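PDB 5GKD: AlyGC from Glaciecola chathamensis, which probably cleaves the polysaccharide alginate by beta-elimination, as an alginate lyase of polysaccharide lyase family 6. Local coordinates for residues Pro336-Val347 / Gly363-Asn372. Residues are numbered along the deposited sequence; the frame is centred on the assembly and turned at random.
Sequences PINSNMNNNLIV and GIKFKDNLLN
A row of hydrogen-bonded asparagines in the turn of the parallel beta-helix joins Asn344 and Asn369, at the bend between the two strand pairs of successive coils. Their amides lie side by side, planes 10° apart and pointing the same way. Asn369 OD1 accepts from Asn344 ND2 at 3.0 Å and from Asn344 N at 3.0 Å, from opposite faces of its plane. Asn369 ND2 gives a straight bond (170°) to Met341 O at 2.9 Å, above that carbonyl plane, and also bonds Gly382 O in the next coil. Lys367 N reaches Met341 O from the other face. With CG beside the backbone N (chi1 -60°), the Asn369 amide is turned back across the bend to these partners. In the preceding coil, Asn344 OD1 accepts from Asn314 N and Asn344 ND2 also bonds Ile311 O. Inside the coil, Met341 CB packs 3.8 Å from Phe366 CD2, and Met341 SD makes an oblique Met-aromatic contact with the ring. Phe324 meets that ring edge-to-face. A leucine in place of Asn369 would probably leave Asn344 N without its acceptor and the Asn344 amide less firmly fixed. The buried amide thus supplies an acceptor for Asn344 N where the bend interrupts the strand pairing, and adds a second donor to Met341 O.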
loop_
_atom_site.group_PDB
_atom_site.type_symbol
_atom_site.label_atom_id
_atom_site.label_comp_id
_atom_site.label_asym_id
_atom_site.label_seq_id
_atom_site.Cartn_x
_atom_site.Cartn_y
_atom_site.Cartn_z
ATOM N N PRO A 336 34.789 -0.860 -27.824
ATOM C CA PRO A 336 35.103 -2.251 -28.193
ATOM C C PRO A 336 36.479 -2.397 -28.839
ATOM O O PRO A 336 36.898 -1.563 -29.649
ATOM C CB PRO A 336 33.992 -2.609 -29.184
ATOM C CG PRO A 336 32.904 -1.647 -28.930
ATOM C CD PRO A 336 33.560 -0.380 -28.474
ATOM N N ILE A 337 37.179 -3.489 -28.502
ATOM C CA ILE A 337 38.514 -3.731 -29.041
ATOM C C ILE A 337 38.647 -5.149 -29.590
ATOM O O ILE A 337 37.849 -6.042 -29.297
ATOM C CB ILE A 337 39.627 -3.473 -28.001
ATOM C CG1 ILE A 337 39.349 -4.227 -26.700
ATOM C CG2 ILE A 337 39.758 -1.990 -27.738
ATOM C CD1 ILE A 337 40.528 -4.227 -25.709
ATOM N N ASN A 338 39.668 -5.324 -30.436
ATOM C CA ASN A 338 40.059 -6.624 -30.997
ATOM C C ASN A 338 38.890 -7.420 -31.570
ATOM O O ASN A 338 38.909 -8.647 -31.552
ATOM C CB ASN A 338 40.782 -7.474 -29.956
ATOM C CG ASN A 338 41.940 -6.751 -29.332
ATOM O OD1 ASN A 338 42.751 -6.146 -30.021
ATOM N ND2 ASN A 338 42.012 -6.791 -28.015
ATOM N N SER A 339 37.884 -6.757 -32.113
ATOM C CA SER A 339 36.685 -7.451 -32.551
ATOM C C SER A 339 36.590 -7.472 -34.072
ATOM O O SER A 339 37.331 -6.779 -34.779
ATOM C CB SER A 339 35.446 -6.794 -31.928
ATOM O OG SER A 339 35.484 -6.982 -30.532
ATOM N N ASN A 340 35.646 -8.268 -34.575
ATOM C CA ASN A 340 35.495 -8.497 -36.010
ATOM C C ASN A 340 34.035 -8.705 -36.371
ATOM O O ASN A 340 33.350 -9.508 -35.741
ATOM C CB ASN A 340 36.307 -9.716 -36.460
ATOM C CG ASN A 340 37.806 -9.462 -36.429
ATOM O OD1 ASN A 340 38.366 -8.908 -37.375
ATOM N ND2 ASN A 340 38.452 -9.836 -35.336
ATOM N N MET A 341 33.579 -8.020 -37.421
ATOM C CA MET A 341 32.227 -8.180 -37.949
ATOM C C MET A 341 32.309 -8.420 -39.458
ATOM O O MET A 341 32.609 -7.491 -40.218
ATOM C CB MET A 341 31.375 -6.952 -37.622
ATOM C CG MET A 341 29.954 -7.057 -38.103
ATOM S SD MET A 341 28.816 -5.989 -37.199
ATOM C CE MET A 341 27.335 -6.226 -38.182
ATOM N N ASN A 342 32.017 -9.653 -39.891
ATOM C CA ASN A 342 32.264 -10.100 -41.259
ATOM C C ASN A 342 31.079 -10.876 -41.813
ATOM O O ASN A 342 30.356 -11.546 -41.073
ATOM C CB ASN A 342 33.474 -11.038 -41.374
ATOM C CG ASN A 342 34.605 -10.647 -40.480
ATOM O OD1 ASN A 342 35.095 -9.523 -40.544
ATOM N ND2 ASN A 342 35.029 -11.569 -39.624
ATOM N N ASN A 343 30.929 -10.825 -43.140
ATOM C CA ASN A 343 30.029 -11.704 -43.892
ATOM C C ASN A 343 28.580 -11.607 -43.423
ATOM O O ASN A 343 27.809 -12.553 -43.564
ATOM C CB ASN A 343 30.523 -13.149 -43.848
ATOM C CG ASN A 343 31.874 -13.306 -44.506
ATOM O OD1 ASN A 343 32.905 -13.270 -43.845
ATOM N ND2 ASN A 343 31.875 -13.461 -45.822
ATOM N N ASN A 344 28.200 -10.459 -42.883
ATOM C CA ASN A 344 26.825 -10.206 -42.504
ATOM C C ASN A 344 26.039 -9.618 -43.676
ATOM O O ASN A 344 26.598 -9.116 -44.651
ATOM C CB ASN A 344 26.776 -9.285 -41.284
ATOM C CG ASN A 344 27.463 -9.912 -40.060
ATOM O OD1 ASN A 344 26.917 -10.811 -39.432
ATOM N ND2 ASN A 344 28.664 -9.467 -39.758
ATOM N N LEU A 345 24.721 -9.681 -43.563
ATOM C CA LEU A 345 23.814 -9.202 -44.593
ATOM C C LEU A 345 22.792 -8.290 -43.942
ATOM O O LEU A 345 22.068 -8.708 -43.032
ATOM C CB LEU A 345 23.127 -10.363 -45.314
ATOM C CG LEU A 345 21.966 -10.011 -46.249
ATOM C CD1 LEU A 345 22.424 -9.277 -47.489
ATOM C CD2 LEU A 345 21.211 -11.268 -46.655
ATOM N N ILE A 346 22.739 -7.053 -44.418
ATOM C CA ILE A 346 21.848 -6.024 -43.908
ATOM C C ILE A 346 21.009 -5.543 -45.078
ATOM O O ILE A 346 21.543 -4.970 -46.033
ATOM C CB ILE A 346 22.623 -4.851 -43.282
ATOM C CG1 ILE A 346 23.557 -5.332 -42.171
ATOM C CG2 ILE A 346 21.664 -3.813 -42.774
ATOM C CD1 ILE A 346 24.458 -4.244 -41.611
ATOM N N VAL A 347 19.711 -5.784 -45.014
ATOM C CA VAL A 347 18.766 -5.317 -46.009
ATOM C C VAL A 347 17.728 -4.494 -45.273
ATOM O O VAL A 347 17.033 -5.010 -44.388
ATOM C CB VAL A 347 18.107 -6.472 -46.778
ATOM C CG1 VAL A 347 17.138 -5.907 -47.813
ATOM C CG2 VAL A 347 19.155 -7.345 -47.428
ATOM N N GLY A 363 38.115 -0.312 -33.073
ATOM C CA GLY A 363 38.447 -1.615 -32.540
ATOM C C GLY A 363 37.583 -2.747 -33.046
ATOM O O GLY A 363 37.735 -3.889 -32.609
ATOM N N ILE A 364 36.652 -2.456 -33.942
ATOM C CA ILE A 364 35.899 -3.468 -34.670
ATOM C C ILE A 364 36.347 -3.410 -36.126
ATOM O O ILE A 364 36.176 -2.381 -36.786
ATOM C CB ILE A 364 34.383 -3.231 -34.583
ATOM C CG1 ILE A 364 33.888 -3.104 -33.141
ATOM C CG2 ILE A 364 33.640 -4.326 -35.315
ATOM C CD1 ILE A 364 32.413 -2.752 -33.076
ATOM N N LYS A 365 36.866 -4.513 -36.652
ATOM C CA LYS A 365 37.227 -4.555 -38.060
ATOM C C LYS A 365 36.093 -5.184 -38.852
ATOM O O LYS A 365 35.636 -6.292 -38.546
ATOM C CB LYS A 365 38.547 -5.291 -38.314
ATOM C CG LYS A 365 39.409 -4.524 -39.370
ATOM C CD LYS A 365 40.081 -5.431 -40.402
ATOM C CE LYS A 365 40.232 -4.740 -41.789
ATOM N NZ LYS A 365 41.010 -3.449 -41.852
ATOM N N PHE A 366 35.630 -4.458 -39.850
ATOM C CA PHE A 366 34.530 -4.866 -40.704
ATOM C C PHE A 366 35.100 -5.387 -42.017
ATOM O O PHE A 366 35.978 -4.755 -42.604
ATOM C CB PHE A 366 33.591 -3.683 -40.961
ATOM C CG PHE A 366 32.977 -3.093 -39.712
ATOM C CD1 PHE A 366 33.651 -2.141 -38.975
ATOM C CD2 PHE A 366 31.719 -3.501 -39.284
ATOM C CE1 PHE A 366 33.085 -1.597 -37.829
ATOM C CE2 PHE A 366 31.152 -2.968 -38.138
ATOM C CZ PHE A 366 31.827 -2.012 -37.411
ATOM N N LYS A 367 34.587 -6.521 -42.478
ATOM C CA LYS A 367 35.045 -7.120 -43.721
ATOM C C LYS A 367 33.901 -7.879 -44.373
ATOM O O LYS A 367 33.171 -8.603 -43.698
ATOM C CB LYS A 367 36.204 -8.075 -43.468
ATOM C CG LYS A 367 37.455 -7.699 -44.161
ATOM C CD LYS A 367 38.619 -8.413 -43.528
ATOM C CE LYS A 367 39.848 -8.289 -44.434
ATOM N NZ LYS A 367 40.173 -6.887 -44.853
ATOM N N ASP A 368 33.740 -7.696 -45.682
ATOM C CA ASP A 368 32.824 -8.523 -46.468
ATOM C C ASP A 368 31.397 -8.504 -45.924
ATOM O O ASP A 368 30.746 -9.542 -45.845
ATOM C CB ASP A 368 33.332 -9.962 -46.564
ATOM C CG ASP A 368 34.671 -10.053 -47.257
ATOM O OD1 ASP A 368 34.885 -9.296 -48.224
ATOM O OD2 ASP A 368 35.524 -10.861 -46.821
ATOM N N ASN A 369 30.895 -7.331 -45.549
ATOM C CA ASN A 369 29.482 -7.191 -45.218
ATOM C C ASN A 369 28.729 -6.608 -46.406
ATOM O O ASN A 369 29.234 -5.717 -47.087
ATOM C CB ASN A 369 29.285 -6.312 -43.984
ATOM C CG ASN A 369 29.983 -6.873 -42.766
ATOM O OD1 ASN A 369 29.556 -7.882 -42.202
ATOM N ND2 ASN A 369 31.071 -6.234 -42.367
ATOM N N LEU A 370 27.524 -7.121 -46.658
ATOM C CA LEU A 370 26.734 -6.750 -47.825
ATOM C C LEU A 370 25.502 -5.966 -47.399
ATOM O O LEU A 370 24.767 -6.381 -46.489
ATOM C CB LEU A 370 26.312 -7.977 -48.638
ATOM C CG LEU A 370 25.617 -7.651 -49.966
ATOM C CD1 LEU A 370 26.597 -6.950 -50.909
ATOM C CD2 LEU A 370 25.053 -8.888 -50.645
ATOM N N LEU A 371 25.278 -4.852 -48.080
ATOM C CA LEU A 371 24.186 -3.921 -47.872
ATOM C C LEU A 371 23.399 -3.806 -49.166
ATOM O O LEU A 371 23.984 -3.833 -50.254
ATOM C CB LEU A 371 24.727 -2.533 -47.534
ATOM C CG LEU A 371 24.477 -1.753 -46.261
ATOM C CD1 LEU A 371 25.051 -0.355 -46.440
ATOM C CD2 LEU A 371 23.007 -1.706 -45.922
ATOM N N ASN A 372 22.083 -3.627 -49.061
ATOM C CA ASN A 372 21.312 -3.318 -50.256
ATOM C C ASN A 372 21.576 -1.876 -50.693
ATOM O O ASN A 372 21.901 -1.004 -49.881
ATOM C CB ASN A 372 19.815 -3.579 -50.039
ATOM C CG ASN A 372 19.192 -2.678 -48.987
ATOM O OD1 ASN A 372 19.525 -2.753 -47.802
ATOM N ND2 ASN A 372 18.249 -1.852 -49.408
HETATM O O HOH W 1 36.360 1.032 -30.792
HETATM O O HOH W 2 35.628 -12.376 -44.615
#